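PDB 6KME: phytochromobilin synthase from Solanum lycopersicum, which binds biliverdin IX alpha and probably reduces it to phytochromobilin with electrons from ferredoxin, a key step in the biosynthesis of phytochrome. Local coordinates for residues K80-R85 with E226-Y231; V97-A102 with T233-K238; P279-E284 with R292-K297. The protein carries 1 engineered substitution. All blocks are in the same frame, centred on the assembly; numbering follows the deposited sequence.

Contact 1. Residues K80-R85 with E226-Y231; sequences KIRLLR and EAQHRY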
loop_
_atom_site.group_PDB
_atom_site.type_symbol
_atom_site.label_atom_id
_atom_site.label_comp_id
_atom_site.label_asym_id
_atom_site.label_seq_id
_atom_site.Cartn_x
_atom_site.Cartn_y
_atom_site.Cartn_z
ATOM N N LYS A 80 17.121 -6.453 2.739
ATOM C CA LYS A 80 16.727 -5.069 2.477
ATOM C C LYS A 80 15.282 -4.765 2.850
ATOM O O LYS A 80 14.879 -3.599 2.778
ATOM C CB LYS A 80 16.948 -4.724 0.994
ATOM C CG LYS A 80 18.407 -4.927 0.536
ATOM C CD LYS A 80 18.571 -4.648 -0.955
ATOM C CE LYS A 80 20.006 -4.957 -1.434
ATOM N NZ LYS A 80 20.081 -4.696 -2.905
ATOM N N ILE A 81 14.501 -5.767 3.251
ATOM C CA ILE A 81 13.065 -5.621 3.482
ATOM C C ILE A 81 12.820 -5.709 4.980
ATOM O O ILE A 81 13.037 -6.761 5.596
ATOM C CB ILE A 81 12.264 -6.684 2.724
ATOM C CG1 ILE A 81 12.599 -6.610 1.231
ATOM C CG2 ILE A 81 10.749 -6.508 2.952
ATOM C CD1 ILE A 81 12.056 -7.760 0.435
ATOM N N ARG A 82 12.383 -4.596 5.576
ATOM C CA ARG A 82 11.988 -4.616 6.982
ATOM C C ARG A 82 10.797 -5.546 7.214
ATOM O O ARG A 82 10.763 -6.295 8.199
ATOM C CB ARG A 82 11.660 -3.191 7.449
ATOM C CG ARG A 82 11.386 -3.056 8.943
ATOM C CD ARG A 82 11.056 -1.635 9.338
ATOM N NE ARG A 82 9.784 -1.169 8.756
ATOM C CZ ARG A 82 8.579 -1.480 9.218
ATOM N NH1 ARG A 82 8.457 -2.272 10.276
ATOM N NH2 ARG A 82 7.487 -0.996 8.621
ATOM N N LEU A 83 9.813 -5.517 6.321
ATOM C CA LEU A 83 8.590 -6.290 6.531
ATOM C C LEU A 83 7.897 -6.510 5.198
ATOM O O LEU A 83 7.574 -5.546 4.498
ATOM C CB LEU A 83 7.641 -5.583 7.508
ATOM C CG LEU A 83 6.312 -6.319 7.697
ATOM C CD1 LEU A 83 6.532 -7.777 8.180
ATOM C CD2 LEU A 83 5.399 -5.554 8.654
ATOM N N LEU A 84 7.677 -7.767 4.852
ATOM C CA LEU A 84 6.804 -8.147 3.753
ATOM C C LEU A 84 5.626 -8.873 4.382
ATOM O O LEU A 84 5.819 -9.897 5.042
ATOM C CB LEU A 84 7.526 -9.056 2.759
ATOM C CG LEU A 84 6.772 -9.536 1.519
ATOM C CD1 LEU A 84 6.507 -8.365 0.615
ATOM C CD2 LEU A 84 7.603 -10.599 0.771
ATOM N N ARG A 85 4.412 -8.344 4.198
ATOM C CA ARG A 85 3.276 -8.912 4.913
ATOM C C ARG A 85 2.027 -8.893 4.038
ATOM O O ARG A 85 1.837 -8.008 3.193
ATOM C CB ARG A 85 3.048 -8.188 6.258
ATOM C CG ARG A 85 2.023 -7.048 6.259
ATOM C CD ARG A 85 2.516 -5.823 5.501
ATOM N NE ARG A 85 1.598 -4.671 5.589
ATOM C CZ ARG A 85 0.521 -4.498 4.824
ATOM N NH1 ARG A 85 0.191 -5.415 3.931
ATOM N NH2 ARG A 85 -0.230 -3.402 4.955
ATOM N N GLU A 226 11.865 8.628 9.011
ATOM C CA GLU A 226 10.729 9.505 9.280
ATOM C C GLU A 226 9.724 9.464 8.136
ATOM O O GLU A 226 8.510 9.420 8.369
ATOM C CB GLU A 226 11.216 10.934 9.524
ATOM C CG GLU A 226 10.108 11.981 9.434
ATOM C CD GLU A 226 10.179 13.032 10.531
ATOM O OE1 GLU A 226 10.831 12.783 11.567
ATOM O OE2 GLU A 226 9.575 14.113 10.357
ATOM N N ALA A 227 10.208 9.446 6.891
ATOM C CA ALA A 227 9.306 9.354 5.745
ATOM C C ALA A 227 8.462 8.084 5.801
ATOM O O ALA A 227 7.253 8.123 5.536
ATOM C CB ALA A 227 10.106 9.419 4.436
ATOM N N GLN A 228 9.078 6.950 6.154
ATOM C CA GLN A 228 8.315 5.715 6.308
ATOM C C GLN A 228 7.351 5.798 7.490
ATOM O O GLN A 228 6.199 5.356 7.383
ATOM C CB GLN A 228 9.249 4.505 6.476
ATOM C CG GLN A 228 8.462 3.186 6.543
ATOM C CD GLN A 228 9.319 1.916 6.535
ATOM O OE1 GLN A 228 8.856 0.858 6.960
ATOM N NE2 GLN A 228 10.550 2.009 6.027
ATOM N N HIS A 229 7.800 6.352 8.626
ATOM C CA HIS A 229 6.926 6.455 9.795
ATOM C C HIS A 229 5.709 7.326 9.498
ATOM O O HIS A 229 4.582 6.983 9.881
ATOM C CB HIS A 229 7.695 7.008 10.997
ATOM C CG HIS A 229 6.870 7.083 12.244
ATOM N ND1 HIS A 229 6.462 8.277 12.797
ATOM C CD2 HIS A 229 6.344 6.110 13.024
ATOM C CE1 HIS A 229 5.736 8.038 13.874
ATOM N NE2 HIS A 229 5.649 6.730 14.034
ATOM N N ARG A 230 5.921 8.447 8.802
ATOM C CA ARG A 230 4.812 9.308 8.402
ATOM C C ARG A 230 3.813 8.556 7.529
ATOM O O ARG A 230 2.597 8.685 7.709
ATOM C CB ARG A 230 5.361 10.538 7.669
ATOM C CG ARG A 230 4.288 11.529 7.149
ATOM C CD ARG A 230 4.974 12.741 6.473
ATOM N NE ARG A 230 4.030 13.556 5.710
ATOM C CZ ARG A 230 3.766 13.391 4.412
ATOM N NH1 ARG A 230 4.386 12.441 3.720
ATOM N NH2 ARG A 230 2.885 14.183 3.798
ATOM N N TYR A 231 4.315 7.759 6.582
ATOM C CA TYR A 231 3.458 6.951 5.716
ATOM C C TYR A 231 2.656 5.931 6.519
ATOM O O TYR A 231 1.447 5.781 6.316
ATOM C CB TYR A 231 4.323 6.262 4.659
ATOM C CG TYR A 231 3.648 5.194 3.819
ATOM C CD1 TYR A 231 3.171 5.488 2.542
ATOM C CD2 TYR A 231 3.536 3.876 4.276
ATOM C CE1 TYR A 231 2.576 4.519 1.752
ATOM C CE2 TYR A 231 2.935 2.898 3.499
ATOM C CZ TYR A 231 2.466 3.224 2.231
ATOM O OH TYR A 231 1.874 2.265 1.439
#
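Arg82, at a corner of the chain in strand 81-91, and Gln228, in the middle of helix 218-238, have the nearest backbones of the two segments, yet their CA atoms stand 11.0 Å apart, so the contact is made by side chains alone. The two chains approach from opposite directions and meet at a single acceptor. Arg82 turns the side of its guanidinium to the amide: NE donates to Gln228 OE1 at 2.9 Å, and NH2 reaches the same oxygen at 2.8 Å. The oxygen lies near the guanidinium plane, while the amide itself is turned 43° from that plane. Both bonds are somewhat bent, as expected when one atom takes two neighbouring N-H groups. NH2 comes in nearly along the C=O axis and NE from farther round the oxygen, tilted from the carbonyl plane. Gln228 reaches the strand with an extended chain, CG anti to the backbone N (chi1 -176°). Arg82 is bent at its third torsion (66°), which swings NE and NH2 together onto the oxygen.

Outside partners fix both groups: Arg82 NH2 also bonds to Asn264 O, and Gln228 NE2 to Pro104 O, which sets which end of the amide faces the arginine. Both side chains touch Phe103, whereas Ile81 and Leu84 pack on helix 188-211. Arg82 and Leu83 together stand opposite Phe103 in a classic beta bulge, so the contact ties helix 218-238 to an inner, bulged strand of the central antiparallel sheet in the alpha/beta/alpha sandwich of the ferredoxin-dependent bilin reductases.

Contact 2. Residues V97-A102 with T233-K238; sequences VLDFAA and TWRSEK. With BLA (biliverdine IX alpha), chain B.
Asp99 of strand 96-104 and Arg235 of helix 218-238 face each other as opposite charges without a direct bond. Asp99 OD2 lies 4.0 Å from Arg235 NH2, well out of the guanidinium plane, so no N-H points at it and the attraction is electrostatic. One water joins them: it donates to Asp99 OD1 at 2.7 Å and accepts from Arg235 NH1 at 3.0 Å, near the plane of the guanidinium. The stronger partners lie elsewhere, Arg85 for the aspartate and Asp239 for the arginine, whose NH2 also bonds to Asn116 OD1.

Apolar contacts with biliverdin lie beside this polar pair. Methyl CMB sits over one face of the guanidinium, 3.4 Å from Arg235 NH2, and the aliphatic CG and CD of the same side chain touch the vinyl carbons. Val97 CG1 meets methyl CMC at 3.4 Å, its first torsion (180°) turning that branch to the pigment. Trp234 presents its ring edge, with NE1 3.7 Å from lactam oxygen OB. A leucine in place of Arg235 would probably break the water bridge to Asp99, leave Asp239 without its charged partner and Asn116 OD1 without this donor, and take the guanidinium face away from CMB.

Sheet and helix thus line the buried biliverdin pocket from two directions.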
loop_
_atom_site.group_PDB
_atom_site.type_symbol
_atom_site.label_atom_id
_atom_site.label_comp_id
_atom_site.label_asym_id
_atom_site.label_seq_id
_atom_site.Cartn_x
_atom_site.Cartn_y
_atom_site.Cartn_z
ATOM N N VAL A 97 -10.428 -10.031 -0.337
ATOM C CA VAL A 97 -9.587 -8.880 -0.032
ATOM C C VAL A 97 -8.125 -9.312 -0.032
ATOM O O VAL A 97 -7.785 -10.383 0.483
ATOM C CB VAL A 97 -9.952 -8.245 1.326
ATOM C CG1 VAL A 97 -9.040 -7.063 1.592
ATOM C CG2 VAL A 97 -11.433 -7.822 1.363
ATOM N N LEU A 98 -7.267 -8.469 -0.609
ATOM C CA LEU A 98 -5.820 -8.599 -0.506
ATOM C C LEU A 98 -5.233 -7.268 -0.051
ATOM O O LEU A 98 -5.505 -6.225 -0.654
ATOM C CB LEU A 98 -5.189 -9.022 -1.848
ATOM C CG LEU A 98 -3.646 -9.124 -1.830
ATOM C CD1 LEU A 98 -3.193 -10.288 -0.950
ATOM C CD2 LEU A 98 -3.065 -9.267 -3.248
ATOM N N ASP A 99 -4.441 -7.303 1.020
ATOM C CA ASP A 99 -3.537 -6.214 1.389
ATOM C C ASP A 99 -2.144 -6.819 1.473
ATOM O O ASP A 99 -1.846 -7.565 2.411
ATOM C CB ASP A 99 -3.921 -5.554 2.718
ATOM C CG ASP A 99 -3.038 -4.317 3.056
ATOM O OD1 ASP A 99 -1.890 -4.233 2.563
ATOM O OD2 ASP A 99 -3.501 -3.425 3.807
ATOM N N PHE A 100 -1.301 -6.470 0.504
ATOM C CA PHE A 100 0.052 -6.986 0.354
ATOM C C PHE A 100 0.985 -5.787 0.244
ATOM O O PHE A 100 0.760 -4.911 -0.596
ATOM C CB PHE A 100 0.125 -7.878 -0.897
ATOM C CG PHE A 100 1.456 -8.523 -1.114
ATOM C CD1 PHE A 100 2.463 -7.853 -1.792
ATOM C CD2 PHE A 100 1.698 -9.807 -0.645
ATOM C CE1 PHE A 100 3.706 -8.462 -1.991
ATOM C CE2 PHE A 100 2.933 -10.408 -0.827
ATOM C CZ PHE A 100 3.932 -9.733 -1.503
ATOM N N ALA A 101 2.005 -5.722 1.105
ATOM C CA ALA A 101 2.932 -4.596 1.101
ATOM C C ALA A 101 4.348 -5.060 1.416
ATOM O O ALA A 101 4.561 -6.030 2.151
ATOM C CB ALA A 101 2.533 -3.514 2.123
ATOM N N ALA A 102 5.317 -4.337 0.858
ATOM C CA ALA A 102 6.732 -4.523 1.159
ATOM C C ALA A 102 7.276 -3.204 1.689
ATOM O O ALA A 102 7.243 -2.186 0.984
ATOM C CB ALA A 102 7.503 -4.980 -0.077
ATOM N N THR A 233 1.921 6.121 9.628
ATOM C CA THR A 233 1.015 6.838 10.512
ATOM C C THR A 233 -0.242 7.261 9.764
ATOM O O THR A 233 -1.361 7.101 10.274
ATOM C CB THR A 233 1.723 8.049 11.109
ATOM O OG1 THR A 233 2.799 7.612 11.951
ATOM C CG2 THR A 233 0.743 8.878 11.925
ATOM N N TRP A 234 -0.078 7.793 8.548
ATOM C CA TRP A 234 -1.239 8.149 7.734
ATOM C C TRP A 234 -2.142 6.943 7.513
ATOM O O TRP A 234 -3.346 6.989 7.805
ATOM C CB TRP A 234 -0.797 8.729 6.387
ATOM C CG TRP A 234 -1.943 8.799 5.419
ATOM C CD1 TRP A 234 -2.230 7.913 4.410
ATOM C CD2 TRP A 234 -2.997 9.779 5.405
ATOM N NE1 TRP A 234 -3.388 8.295 3.762
ATOM C CE2 TRP A 234 -3.872 9.438 4.348
ATOM C CE3 TRP A 234 -3.267 10.924 6.166
ATOM C CZ2 TRP A 234 -5.015 10.195 4.043
ATOM C CZ3 TRP A 234 -4.406 11.682 5.856
ATOM C CH2 TRP A 234 -5.260 11.309 4.806
ATOM N N ARG A 235 -1.570 5.842 7.015
ATOM C CA ARG A 235 -2.381 4.683 6.659
ATOM C C ARG A 235 -2.999 4.030 7.883
ATOM O O ARG A 235 -4.157 3.595 7.837
ATOM C CB ARG A 235 -1.540 3.679 5.856
ATOM C CG ARG A 235 -1.150 4.195 4.466
ATOM C CD ARG A 235 -0.685 3.072 3.532
ATOM N NE ARG A 235 -1.787 2.163 3.221
ATOM C CZ ARG A 235 -1.637 0.991 2.615
ATOM N NH1 ARG A 235 -0.424 0.586 2.233
ATOM N NH2 ARG A 235 -2.696 0.228 2.389
ATOM N N SER A 236 -2.274 3.963 9.002
ATOM C CA SER A 236 -2.889 3.311 10.151
ATOM C C SER A 236 -4.062 4.121 10.691
ATOM O O SER A 236 -4.961 3.546 11.311
ATOM C CB SER A 236 -1.856 3.033 11.249
ATOM O OG SER A 236 -1.461 4.221 11.884
ATOM N N GLU A 237 -4.105 5.428 10.427
ATOM C CA GLU A 237 -5.231 6.255 10.861
ATOM C C GLU A 237 -6.384 6.285 9.854
ATOM O O GLU A 237 -7.550 6.275 10.262
ATOM C CB GLU A 237 -4.755 7.688 11.143
ATOM C CG GLU A 237 -5.827 8.619 11.748
ATOM C CD GLU A 237 -6.114 8.335 13.225
ATOM O OE1 GLU A 237 -5.183 7.955 13.962
ATOM O OE2 GLU A 237 -7.279 8.493 13.648
ATOM N N LYS A 238 -6.098 6.313 8.546
ATOM C CA LYS A 238 -7.092 6.704 7.545
ATOM C C LYS A 238 -7.326 5.721 6.394
ATOM O O LYS A 238 -8.144 6.033 5.515
ATOM C CB LYS A 238 -6.712 8.070 6.936
ATOM C CG LYS A 238 -6.832 9.269 7.900
ATOM C CD LYS A 238 -8.250 9.389 8.452
ATOM C CE LYS A 238 -8.468 10.648 9.289
ATOM N NZ LYS A 238 -9.807 10.614 9.971
HETATM C CHA BLA B . -11.998 2.352 -1.123
HETATM N NA BLA B . -9.411 2.342 -0.955
HETATM C C1A BLA B . -10.618 2.949 -1.341
HETATM C C2A BLA B . -10.285 4.235 -1.955
HETATM C C3A BLA B . -8.828 4.369 -1.913
HETATM C C4A BLA B . -8.311 3.186 -1.288
HETATM C CMA BLA B . -7.947 5.507 -2.434
HETATM C CAA BLA B . -11.370 5.215 -2.485
HETATM C CBA BLA B . -11.944 5.986 -1.327
HETATM C CGA BLA B . -11.120 7.300 -1.070
HETATM O O1A BLA B . -11.019 7.950 -2.069
HETATM O O2A BLA B . -10.755 7.416 0.063
HETATM C CHB BLA B . -6.849 2.801 -1.021
HETATM N NB BLA B . -5.810 4.864 -0.267
HETATM C C1B BLA B . -5.769 3.462 -0.444
HETATM C C2B BLA B . -4.216 3.157 -0.307
HETATM C C3B BLA B . -3.554 4.277 0.180
HETATM C C4B BLA B . -4.595 5.396 0.263
HETATM C CMB BLA B . -3.711 1.732 -0.449
HETATM O OB BLA B . -4.533 6.531 0.706
HETATM C CAB BLA B . -2.165 4.720 0.570
HETATM C CBB BLA B . -1.577 5.812 1.110
HETATM N NC BLA B . -9.602 -1.755 1.224
HETATM C C1C BLA B . -8.359 -2.352 1.536
HETATM C C2C BLA B . -8.683 -3.492 2.511
HETATM C C3C BLA B . -10.065 -3.494 2.701
HETATM C C4C BLA B . -10.701 -2.358 1.865
HETATM C CMC BLA B . -7.529 -4.343 3.055
HETATM O OC BLA B . -7.361 -1.883 1.013
HETATM C CAC BLA B . -10.822 -4.431 3.574
HETATM C CBC BLA B . -10.536 -5.048 4.742
HETATM C CHD BLA B . -11.960 -1.862 1.650
HETATM N ND BLA B . -11.565 0.267 0.228
HETATM C C1D BLA B . -12.332 -0.616 0.867
HETATM C C2D BLA B . -13.810 -0.287 0.760
HETATM C C3D BLA B . -13.905 0.864 -0.001
HETATM C C4D BLA B . -12.452 1.276 -0.377
HETATM C CMD BLA B . -14.845 -1.172 1.430
HETATM C CAD BLA B . -15.100 1.703 -0.469
HETATM C CBD BLA B . -15.771 2.485 0.644
HETATM C CGD BLA B . -14.916 3.692 1.230
HETATM O O1D BLA B . -14.869 3.652 2.447
HETATM O O2D BLA B . -14.465 4.442 0.374
HETATM O O HOH W 1 -0.735 -2.219 1.285
#

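Contact 3. Residues P279-E284 with R292-K297; sequences PEYRCE and RSMIGK. With BLA (biliverdine IX alpha), chain B.
Tyr281 and Met294 form a Met-aromatic contact between a short 3-10 turn, 279-281, and the segment 292-297, which carries an ST motif of its own. The sulfur lies over the ring face, Met294 SD standing 4.3 Å from the centroid of the Tyr281 ring. Closer still is a CH-pi contact: Met294 CG sits 3.4 Å from that centroid and only 4° off the ring normal. The methionine curls to do this, bent at both chi2 (-51°) and chi3, which also brings its CE back to Glu280 O at 3.7 Å. Phe274 meets the tyrosine ring edge-to-face.

Hydrogen bonds hold the phenol end. Tyr281 OH donates to Arg292 O at 2.7 Å, approaching from somewhat above the carbonyl plane, and accepts a weak bond from the backbone N of Met294. In the ST motif Ser293 OG accepts from Gly296 N at 2.8 Å. Glu170 steadies this turn from outside, one carboxylate oxygen bonded to the serine hydroxyl and the other to Ile295 N. The backbone angles of Gly296 would press a CB against the carbonyl oxygen of Ile295.

Toward biliverdin the contacts are hydrogen bonds from Arg292. Tyr281 holds the backbone of this arginine, whose side chain reaches both propionates: NH2 bonds to O1D at 2.8 Å, while Lys297 extends nearby, alongside the other propionate. Arg292 NH1 spans the two carboxylates, donating to O2A at 3.0 Å and to O2D at 3.1 Å in nearly straight bonds.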
loop_
_atom_site.group_PDB
_atom_site.type_symbol
_atom_site.label_atom_id
_atom_site.label_comp_id
_atom_site.label_asym_id
_atom_site.label_seq_id
_atom_site.Cartn_x
_atom_site.Cartn_y
_atom_site.Cartn_z
ATOM N N PRO A 279 -1.606 18.363 10.986
ATOM C CA PRO A 279 -2.339 19.202 11.950
ATOM C C PRO A 279 -3.657 19.743 11.432
ATOM O O PRO A 279 -4.434 20.268 12.243
ATOM C CB PRO A 279 -1.358 20.349 12.232
ATOM C CG PRO A 279 -0.532 20.426 10.984
ATOM C CD PRO A 279 -0.333 18.989 10.581
ATOM N N GLU A 280 -3.912 19.655 10.116
ATOM C CA GLU A 280 -5.193 20.073 9.551
ATOM C C GLU A 280 -6.351 19.271 10.130
ATOM O O GLU A 280 -7.491 19.762 10.169
ATOM C CB GLU A 280 -5.178 19.926 8.023
ATOM C CG GLU A 280 -4.224 20.869 7.309
ATOM C CD GLU A 280 -2.776 20.387 7.355
ATOM O OE1 GLU A 280 -2.543 19.225 7.766
ATOM O OE2 GLU A 280 -1.875 21.173 6.983
ATOM N N TYR A 281 -6.079 18.049 10.578
ATOM C CA TYR A 281 -7.072 17.137 11.138
ATOM C C TYR A 281 -7.331 17.353 12.623
ATOM O O TYR A 281 -8.135 16.615 13.199
ATOM C CB TYR A 281 -6.642 15.676 10.918
ATOM C CG TYR A 281 -6.801 15.197 9.500
ATOM C CD1 TYR A 281 -5.831 15.471 8.542
ATOM C CD2 TYR A 281 -7.929 14.478 9.108
ATOM C CE1 TYR A 281 -5.975 15.040 7.226
ATOM C CE2 TYR A 281 -8.083 14.049 7.785
ATOM C CZ TYR A 281 -7.092 14.330 6.853
ATOM O OH TYR A 281 -7.216 13.900 5.540
ATOM N N ARG A 282 -6.690 18.327 13.267
ATOM C CA ARG A 282 -6.919 18.528 14.696
ATOM C C ARG A 282 -8.270 19.194 14.891
ATOM O O ARG A 282 -8.504 20.294 14.380
ATOM C CB ARG A 282 -5.817 19.364 15.347
ATOM C CG ARG A 282 -6.101 19.641 16.832
ATOM C CD ARG A 282 -4.960 20.351 17.554
ATOM N NE ARG A 282 -3.738 19.548 17.574
ATOM C CZ ARG A 282 -2.628 19.849 16.904
ATOM N NH1 ARG A 282 -2.571 20.948 16.152
ATOM N NH2 ARG A 282 -1.568 19.055 16.991
ATOM N N CYS A 283 -9.154 18.530 15.632
ATOM C CA CYS A 283 -10.477 19.064 15.927
ATOM C C CYS A 283 -10.426 20.073 17.068
ATOM O O CYS A 283 -9.449 20.162 17.817
ATOM C CB CYS A 283 -11.438 17.935 16.278
ATOM S SG CYS A 283 -12.472 17.500 14.903
ATOM N N GLU A 284 -11.530 20.822 17.213
ATOM C CA GLU A 284 -11.620 21.843 18.253
ATOM C C GLU A 284 -11.392 21.264 19.645
ATOM O O GLU A 284 -10.978 21.988 20.558
ATOM C CB GLU A 284 -12.981 22.544 18.194
ATOM N N ARG A 292 -12.310 11.447 6.567
ATOM C CA ARG A 292 -11.134 10.864 5.923
ATOM C C ARG A 292 -10.287 11.940 5.247
ATOM O O ARG A 292 -9.048 11.905 5.311
ATOM C CB ARG A 292 -11.553 9.800 4.903
ATOM C CG ARG A 292 -10.341 9.023 4.300
ATOM C CD ARG A 292 -10.798 7.894 3.371
ATOM N NE ARG A 292 -11.754 7.008 4.019
ATOM C CZ ARG A 292 -12.566 6.181 3.370
ATOM N NH1 ARG A 292 -12.526 6.117 2.053
ATOM N NH2 ARG A 292 -13.416 5.419 4.041
ATOM N N SER A 293 -10.937 12.916 4.611
ATOM C CA SER A 293 -10.272 13.916 3.785
ATOM C C SER A 293 -10.668 15.303 4.277
ATOM O O SER A 293 -11.848 15.658 4.226
ATOM C CB SER A 293 -10.661 13.753 2.308
ATOM O OG SER A 293 -10.043 14.760 1.504
ATOM N N MET A 294 -9.687 16.088 4.743
ATOM C CA MET A 294 -9.976 17.480 5.088
ATOM C C MET A 294 -10.214 18.323 3.840
ATOM O O MET A 294 -10.998 19.280 3.881
ATOM C CB MET A 294 -8.828 18.077 5.914
ATOM C CG MET A 294 -8.707 17.537 7.356
ATOM S SD MET A 294 -10.225 17.574 8.340
ATOM C CE MET A 294 -10.631 19.321 8.307
ATOM N N ILE A 295 -9.531 17.999 2.735
ATOM C CA ILE A 295 -9.668 18.749 1.488
ATOM C C ILE A 295 -10.980 18.401 0.784
ATOM O O ILE A 295 -11.672 19.282 0.254
ATOM C CB ILE A 295 -8.442 18.464 0.593
ATOM C CG1 ILE A 295 -7.180 19.057 1.228
ATOM C CG2 ILE A 295 -8.648 18.991 -0.834
ATOM C CD1 ILE A 295 -5.878 18.446 0.681
ATOM N N GLY A 296 -11.355 17.131 0.804
ATOM C CA GLY A 296 -12.410 16.580 -0.021
ATOM C C GLY A 296 -11.839 15.719 -1.141
ATOM O O GLY A 296 -10.643 15.749 -1.445
ATOM N N LYS A 297 -12.717 14.922 -1.756
ATOM C CA LYS A 297 -12.299 14.068 -2.868
ATOM C C LYS A 297 -12.147 14.918 -4.120
ATOM O O LYS A 297 -12.986 15.785 -4.391
ATOM C CB LYS A 297 -13.324 12.951 -3.133
ATOM C CG LYS A 297 -13.369 11.858 -2.078
ATOM C CD LYS A 297 -14.197 10.658 -2.551
ATOM C CE LYS A 297 -14.339 9.588 -1.448
ATOM N NZ LYS A 297 -14.906 8.283 -1.948
HETATM C CHA BLA B . -11.998 2.352 -1.123
HETATM N NA BLA B . -9.411 2.342 -0.955
HETATM C C1A BLA B . -10.618 2.949 -1.341
HETATM C C2A BLA B . -10.285 4.235 -1.955
HETATM C C3A BLA B . -8.828 4.369 -1.913
HETATM C C4A BLA B . -8.311 3.186 -1.288
HETATM C CMA BLA B . -7.947 5.507 -2.434
HETATM C CAA BLA B . -11.370 5.215 -2.485
HETATM C CBA BLA B . -11.944 5.986 -1.327
HETATM C CGA BLA B . -11.120 7.300 -1.070
HETATM O O1A BLA B . -11.019 7.950 -2.069
HETATM O O2A BLA B . -10.755 7.416 0.063
HETATM C CHB BLA B . -6.849 2.801 -1.021
HETATM N NB BLA B . -5.810 4.864 -0.267
HETATM C C1B BLA B . -5.769 3.462 -0.444
HETATM C C2B BLA B . -4.216 3.157 -0.307
HETATM C C3B BLA B . -3.554 4.277 0.180
HETATM C C4B BLA B . -4.595 5.396 0.263
HETATM C CMB BLA B . -3.711 1.732 -0.449
HETATM O OB BLA B . -4.533 6.531 0.706
HETATM C CAB BLA B . -2.165 4.720 0.570
HETATM C CBB BLA B . -1.577 5.812 1.110
HETATM N NC BLA B . -9.602 -1.755 1.224
HETATM C C1C BLA B . -8.359 -2.352 1.536
HETATM C C2C BLA B . -8.683 -3.492 2.511
HETATM C C3C BLA B . -10.065 -3.494 2.701
HETATM C C4C BLA B . -10.701 -2.358 1.865
HETATM C CMC BLA B . -7.529 -4.343 3.055
HETATM O OC BLA B . -7.361 -1.883 1.013
HETATM C CAC BLA B . -10.822 -4.431 3.574
HETATM C CBC BLA B . -10.536 -5.048 4.742
HETATM C CHD BLA B . -11.960 -1.862 1.650
HETATM N ND BLA B . -11.565 0.267 0.228
HETATM C C1D BLA B . -12.332 -0.616 0.867
HETATM C C2D BLA B . -13.810 -0.287 0.760
HETATM C C3D BLA B . -13.905 0.864 -0.001
HETATM C C4D BLA B . -12.452 1.276 -0.377
HETATM C CMD BLA B . -14.845 -1.172 1.430
HETATM C CAD BLA B . -15.100 1.703 -0.469
HETATM C CBD BLA B . -15.771 2.485 0.644
HETATM C CGD BLA B . -14.916 3.692 1.230
HETATM O O1D BLA B . -14.869 3.652 2.447
HETATM O O2D BLA B . -14.465 4.442 0.374
#

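Overall arrangement
Contacts 1 and 2 share helix 218-238 and two neighbouring strands of the antiparallel sheet, 81-91 and 96-104; their segments alternate along the chain and their centres are 11 Å apart. A salt bridge from Arg85 to Asp99 joins them directly. Contact 3 follows both in sequence, in the loop after helix 274-277, with its centre about 19 Å from that of contact 2 and 24 Å from that of contact 1. It touches contact 2 where Trp234 and Lys238 pack on Tyr281. Contacts 2 and 3 both border biliverdin, on its lactam and propionate parts respectively, whereas contact 1 joins the same helix to the sheet farther from the pigment.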